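Local coordinates for protein colicin B (Escherichia coli, PDB 1RH1) that forms channels that depolarise the cytoplasmic membrane of Escherichia coli and closely related bacteria, killing them by dissipating their cellular energy, at residues A[291-294]-A[295-298]; A[338-341]-A[342-346]. One frame throughout, in Å; residues are numbered along the deposited sequence.

Contact 1 of 2, residues A[291-294]-A[295-298]; sequences SNSL and SQRQ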
ATOM      1  N   SER A 291      -9.486  19.128  18.654  1.00 12.74           N
ATOM      2  CA  SER A 291      -9.032  20.111  17.676  1.00 12.66           C
ATOM      3  C   SER A 291      -7.609  20.259  17.179  1.00 12.22           C
ATOM      4  O   SER A 291      -7.396  20.635  16.026  1.00  9.73           O
ATOM      5  CB  SER A 291      -9.456  21.459  18.149  1.00 14.91           C
ATOM      6  OG  SER A 291     -10.577  21.779  17.342  1.00 23.91           O
ATOM      7  N   ASN A 292      -6.625  20.013  18.035  1.00 13.09           N
ATOM      8  CA  ASN A 292      -5.254  20.098  17.579  1.00 16.54           C
ATOM      9  C   ASN A 292      -4.702  18.746  17.204  1.00 12.85           C
ATOM     10  O   ASN A 292      -3.713  18.639  16.481  1.00 16.45           O
ATOM     11  CB  ASN A 292      -4.385  20.787  18.660  1.00 23.68           C
ATOM     12  CG  ASN A 292      -4.550  22.329  18.604  1.00 30.58           C
ATOM     13  OD1 ASN A 292      -4.664  23.025  19.626  1.00 31.88           O
ATOM     14  ND2 ASN A 292      -4.584  22.914  17.389  1.00 30.10           N
ATOM     15  N   SER A 293      -5.388  17.695  17.635  1.00 11.88           N
ATOM     16  CA  SER A 293      -5.028  16.349  17.249  1.00  6.48           C
ATOM     17  C   SER A 293      -5.511  16.072  15.821  1.00  6.45           C
ATOM     18  O   SER A 293      -4.855  15.378  15.054  1.00  4.02           O
ATOM     19  CB  SER A 293      -5.647  15.445  18.269  1.00  7.42           C
ATOM     20  OG  SER A 293      -5.006  14.197  18.171  1.00 11.05           O
ATOM     21  N   LEU A 294      -6.635  16.671  15.419  1.00  7.36           N
ATOM     22  CA  LEU A 294      -7.180  16.636  14.061  1.00  5.20           C
ATOM     23  C   LEU A 294      -6.200  17.187  13.035  1.00  9.82           C
ATOM     24  O   LEU A 294      -5.862  16.479  12.090  1.00 11.28           O
ATOM     25  CB  LEU A 294      -8.463  17.443  14.023  1.00  2.00           C
ATOM     26  CG  LEU A 294      -9.539  16.860  14.886  1.00  2.00           C
ATOM     27  CD1 LEU A 294     -10.639  17.818  15.117  1.00  2.00           C
ATOM     28  CD2 LEU A 294     -10.060  15.653  14.210  1.00  2.00           C
ATOM     29  N   SER A 295      -5.713  18.422  13.222  1.00 11.71           N
ATOM     30  CA  SER A 295      -4.653  19.016  12.411  1.00 11.33           C
ATOM     31  C   SER A 295      -3.395  18.143  12.362  1.00 14.14           C
ATOM     32  O   SER A 295      -2.771  18.000  11.305  1.00 13.62           O
ATOM     33  CB  SER A 295      -4.278  20.355  12.981  1.00  9.78           C
ATOM     34  OG  SER A 295      -5.442  21.152  13.113  1.00 19.30           O
ATOM     35  N   GLN A 296      -3.015  17.542  13.504  1.00 13.24           N
ATOM     36  CA  GLN A 296      -1.878  16.634  13.581  1.00 16.70           C
ATOM     37  C   GLN A 296      -2.032  15.472  12.630  1.00 17.14           C
ATOM     38  O   GLN A 296      -1.097  15.131  11.899  1.00 16.81           O
ATOM     39  CB  GLN A 296      -1.706  15.980  14.933  1.00 21.36           C
ATOM     40  CG  GLN A 296      -0.902  16.641  16.029  1.00 29.29           C
ATOM     41  CD  GLN A 296      -0.452  15.568  17.018  1.00 33.68           C
ATOM     42  OE1 GLN A 296      -0.896  15.504  18.168  1.00 35.86           O
ATOM     43  NE2 GLN A 296       0.440  14.676  16.570  1.00 33.72           N
ATOM     44  N   ARG A 297      -3.246  14.884  12.700  1.00 15.48           N
ATOM     45  CA  ARG A 297      -3.608  13.730  11.893  1.00 12.16           C
ATOM     46  C   ARG A 297      -3.850  14.108  10.447  1.00 11.61           C
ATOM     47  O   ARG A 297      -3.566  13.293   9.570  1.00  9.77           O
ATOM     48  CB  ARG A 297      -4.871  13.036  12.418  1.00 12.52           C
ATOM     49  CG  ARG A 297      -5.104  11.707  11.696  1.00 13.76           C
ATOM     50  CD  ARG A 297      -6.212  10.906  12.329  1.00 15.00           C
ATOM     51  NE  ARG A 297      -6.381   9.613  11.678  1.00 12.74           N
ATOM     52  CZ  ARG A 297      -7.348   8.771  12.050  1.00 14.31           C
ATOM     53  NH1 ARG A 297      -8.215   9.054  13.029  1.00 12.99           N
ATOM     54  NH2 ARG A 297      -7.437   7.608  11.431  1.00 12.69           N
ATOM     55  N   GLN A 298      -4.340  15.319  10.165  1.00  8.79           N
ATOM     56  CA  GLN A 298      -4.536  15.698   8.785  1.00  7.22           C
ATOM     57  C   GLN A 298      -3.229  15.894   8.043  1.00 10.00           C
ATOM     58  O   GLN A 298      -3.194  15.632   6.846  1.00 10.58           O
ATOM     59  CB  GLN A 298      -5.337  16.969   8.674  1.00  2.00           C
ATOM     60  CG  GLN A 298      -5.885  17.113   7.267  1.00  2.00           C
ATOM     61  CD  GLN A 298      -6.631  15.876   6.780  1.00  4.16           C
ATOM     62  OE1 GLN A 298      -7.818  15.666   7.053  1.00  4.30           O
ATOM     63  NE2 GLN A 298      -5.916  15.026   6.046  1.00  2.00           N
TER
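Ser-291 comes close to Ser-295 near the start of the long alpha-helix 291-340, its carbonyl O 3.5 Å from Ser-295 OG. Three backbone hydrogen bonds of the i to i+4 pattern then hold 292-298 together as regular alpha-helix. Asn-292 gives its carbonyl O to the first of them, from Gln-296 N at 3.2 Å. The Gln-296 side chain starts back along this turn: its CG lies beside its own backbone N (chi1 -88°), which puts CG 3.5 Å from Asn-292 O. The aliphatic root of Gln-296 thus lies against the same carbonyl that its backbone N binds.

Ser-293 comes next. Its carbonyl O accepts Arg-297 N at 2.9 Å and also has Gln-296 CB close by, at 3.2 Å. Arg-297 CB rests near the same oxygen, 3.5 Å from Ser-293 O. The side chains of Ser-293, Gln-296 and Arg-297 all touch Trp-22 of the TonB box. The Arg-297 chain runs out straight from CG to NE, and NH1 makes a salt bridge with Asp-173 OD2 while NH2 bonds Thr-260 O.

Leu-294 is buried, packed on Met-175, Gln-180 and Pro-130, while Gln-298 OE1 accepts the backbone N of Gly-178. The carbonyl of Leu-294 takes the third helical bond: Gln-298 N donates to Leu-294 O at 2.7 Å, and Gln-298 CB lies 3.5 Å from that oxygen.

Contact 2 of 2, residues A[338-341]-A[342-346]; sequences EYLG and DKYKA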
ATOM      1  N   GLU A 338      19.275 -12.704 -37.170  1.00 16.98           N
ATOM      2  CA  GLU A 338      19.249 -13.363 -38.477  1.00 17.64           C
ATOM      3  C   GLU A 338      20.455 -12.956 -39.375  1.00 17.30           C
ATOM      4  O   GLU A 338      20.418 -12.971 -40.607  1.00 24.55           O
ATOM      5  CB  GLU A 338      17.842 -13.090 -39.196  1.00 14.20           C
ATOM      6  CG  GLU A 338      16.502 -13.846 -38.759  1.00 10.94           C
ATOM      7  CD  GLU A 338      15.974 -15.229 -39.304  1.00  8.47           C
ATOM      8  OE1 GLU A 338      14.787 -15.350 -39.623  1.00  2.00           O
ATOM      9  OE2 GLU A 338      16.684 -16.234 -39.331  1.00  2.00           O
ATOM     10  N   TYR A 339      21.619 -12.656 -38.771  1.00 15.37           N
ATOM     11  CA  TYR A 339      22.904 -12.412 -39.427  1.00 16.88           C
ATOM     12  C   TYR A 339      24.040 -12.980 -38.560  1.00 10.49           C
ATOM     13  O   TYR A 339      24.940 -13.624 -39.091  1.00 10.69           O
ATOM     14  CB  TYR A 339      23.166 -10.886 -39.663  1.00 15.54           C
ATOM     15  CG  TYR A 339      24.548 -10.665 -40.265  1.00 16.48           C
ATOM     16  CD1 TYR A 339      24.876 -11.262 -41.494  1.00 20.62           C
ATOM     17  CD2 TYR A 339      25.523  -9.969 -39.551  1.00 17.60           C
ATOM     18  CE1 TYR A 339      26.173 -11.178 -42.003  1.00 20.25           C
ATOM     19  CE2 TYR A 339      26.826  -9.882 -40.057  1.00 21.36           C
ATOM     20  CZ  TYR A 339      27.141 -10.493 -41.273  1.00 19.11           C
ATOM     21  OH  TYR A 339      28.436 -10.452 -41.748  1.00 20.41           O
ATOM     22  N   LEU A 340      24.051 -12.745 -37.243  1.00  9.50           N
ATOM     23  CA  LEU A 340      25.104 -13.227 -36.363  1.00  9.82           C
ATOM     24  C   LEU A 340      24.841 -14.569 -35.733  1.00 12.85           C
ATOM     25  O   LEU A 340      25.747 -15.155 -35.127  1.00 14.61           O
ATOM     26  CB  LEU A 340      25.376 -12.282 -35.202  1.00  8.26           C
ATOM     27  CG  LEU A 340      26.254 -11.087 -35.422  1.00  2.00           C
ATOM     28  CD1 LEU A 340      26.507 -10.436 -34.104  1.00  2.00           C
ATOM     29  CD2 LEU A 340      27.587 -11.497 -35.983  1.00  4.94           C
ATOM     30  N   GLY A 341      23.599 -15.043 -35.841  1.00 14.71           N
ATOM     31  CA  GLY A 341      23.274 -16.338 -35.276  1.00 18.44           C
ATOM     32  C   GLY A 341      22.292 -16.274 -34.129  1.00 18.44           C
ATOM     33  O   GLY A 341      21.966 -15.226 -33.561  1.00 22.43           O
ATOM     34  N   ASP A 342      21.843 -17.486 -33.819  1.00 21.49           N
ATOM     35  CA  ASP A 342      20.818 -17.714 -32.810  1.00 27.07           C
ATOM     36  C   ASP A 342      21.341 -17.808 -31.378  1.00 26.07           C
ATOM     37  O   ASP A 342      20.574 -17.688 -30.415  1.00 23.91           O
ATOM     38  CB  ASP A 342      20.035 -18.981 -33.227  1.00 31.49           C
ATOM     39  CG  ASP A 342      19.278 -18.767 -34.552  1.00 39.86           C
ATOM     40  OD1 ASP A 342      18.238 -18.086 -34.548  1.00 42.09           O
ATOM     41  OD2 ASP A 342      19.744 -19.261 -35.590  1.00 42.80           O
ATOM     42  N   LYS A 343      22.667 -17.994 -31.265  1.00 22.78           N
ATOM     43  CA  LYS A 343      23.383 -17.934 -29.998  1.00 22.32           C
ATOM     44  C   LYS A 343      23.454 -16.456 -29.554  1.00 21.90           C
ATOM     45  O   LYS A 343      23.474 -16.121 -28.357  1.00 20.42           O
ATOM     46  CB  LYS A 343      24.758 -18.540 -30.226  1.00 21.04           C
ATOM     47  CG  LYS A 343      25.168 -19.512 -29.121  1.00 22.77           C
ATOM     48  CD  LYS A 343      26.082 -20.658 -29.586  1.00 24.84           C
ATOM     49  CE  LYS A 343      27.505 -20.261 -30.020  1.00 30.01           C
ATOM     50  NZ  LYS A 343      27.591 -19.464 -31.241  1.00 30.32           N
ATOM     51  N   TYR A 344      23.441 -15.562 -30.565  1.00 20.39           N
ATOM     52  CA  TYR A 344      23.336 -14.137 -30.347  1.00 16.24           C
ATOM     53  C   TYR A 344      21.908 -13.887 -29.896  1.00 18.31           C
ATOM     54  O   TYR A 344      21.775 -13.269 -28.850  1.00 21.48           O
ATOM     55  CB  TYR A 344      23.605 -13.337 -31.616  1.00 14.14           C
ATOM     56  CG  TYR A 344      23.502 -11.847 -31.328  1.00 13.40           C
ATOM     57  CD1 TYR A 344      24.569 -11.198 -30.712  1.00 11.71           C
ATOM     58  CD2 TYR A 344      22.325 -11.144 -31.613  1.00 14.68           C
ATOM     59  CE1 TYR A 344      24.463  -9.849 -30.370  1.00 11.66           C
ATOM     60  CE2 TYR A 344      22.214  -9.800 -31.266  1.00 12.80           C
ATOM     61  CZ  TYR A 344      23.288  -9.168 -30.645  1.00 10.69           C
ATOM     62  OH  TYR A 344      23.189  -7.847 -30.287  1.00 11.99           O
ATOM     63  N   LYS A 345      20.841 -14.318 -30.587  1.00 15.62           N
ATOM     64  CA  LYS A 345      19.457 -14.129 -30.133  1.00 16.06           C
ATOM     65  C   LYS A 345      19.155 -14.482 -28.666  1.00 17.81           C
ATOM     66  O   LYS A 345      18.410 -13.790 -27.962  1.00 15.10           O
ATOM     67  CB  LYS A 345      18.482 -14.962 -30.965  1.00 18.72           C
ATOM     68  CG  LYS A 345      18.233 -14.533 -32.384  1.00 21.86           C
ATOM     69  CD  LYS A 345      16.954 -15.203 -32.845  1.00 22.61           C
ATOM     70  CE  LYS A 345      16.551 -14.682 -34.228  1.00 28.43           C
ATOM     71  NZ  LYS A 345      17.498 -15.083 -35.257  1.00 29.47           N
ATOM     72  N   ALA A 346      19.761 -15.592 -28.220  1.00 17.31           N
ATOM     73  CA  ALA A 346      19.599 -16.138 -26.877  1.00 14.82           C
ATOM     74  C   ALA A 346      20.161 -15.277 -25.771  1.00 14.34           C
ATOM     75  O   ALA A 346      19.601 -15.215 -24.670  1.00 13.88           O
ATOM     76  CB  ALA A 346      20.274 -17.478 -26.788  1.00 18.26           C
TER
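This is a local contact at a helix-to-helix turn, at the junction of helix 291-340 and helix 342-357 on the surface of the pore-forming domain. Gly-341 is the joint. It leaves helical geometry with positive phi (114°) and is at once the N-cap residue of the next helix. Gly-341 can take this backbone shape because it has no CB. Gly-341 O points into the new helix, where Tyr-344 N and Lys-345 N both donate to it weakly, the latter at 3.3 Å. Leu-340 and Tyr-344 fill the inner side of the turn. Leu-340 CD1 lies over one face of the Tyr-344 ring, 4.0 Å from Tyr-344 CD1. The ring reaches inward because its CG is anti to the backbone N (chi1 -179°), and Tyr-344 OH is hydrogen-bonded to Gly-486 O of helix 479-495. On the outer side Lys-345 NZ makes a salt bridge to Asp-342 OD1 at 3.2 Å, from above the carboxylate plane. Glu-338 OE2 is 4.3 Å from Lys-345 NZ, beyond salt-bridge range. The ammonium group of Lys-345 thus sits near two acidic side chains, and its positive charge probably offsets part of their mutual repulsion.

Contact 1 and contact 2 mark the two ends of helix 291-340. Contact 1 lies at its start, and contact 2 includes its last residues and the first turn of helix 342-357. Their centres are about 63 Å apart and their nearest atoms about 50 Å, on opposite sides of the chain's centre. They come in series along the chain. Contact 1 lies against the N-terminal beta-rich part, by the TonB box. Contact 2 lies in the helical, pore-forming part. The one helix thus spans both regions of the toxin: it leaves the beta-rich part at one end and turns into the helical bundle at the other.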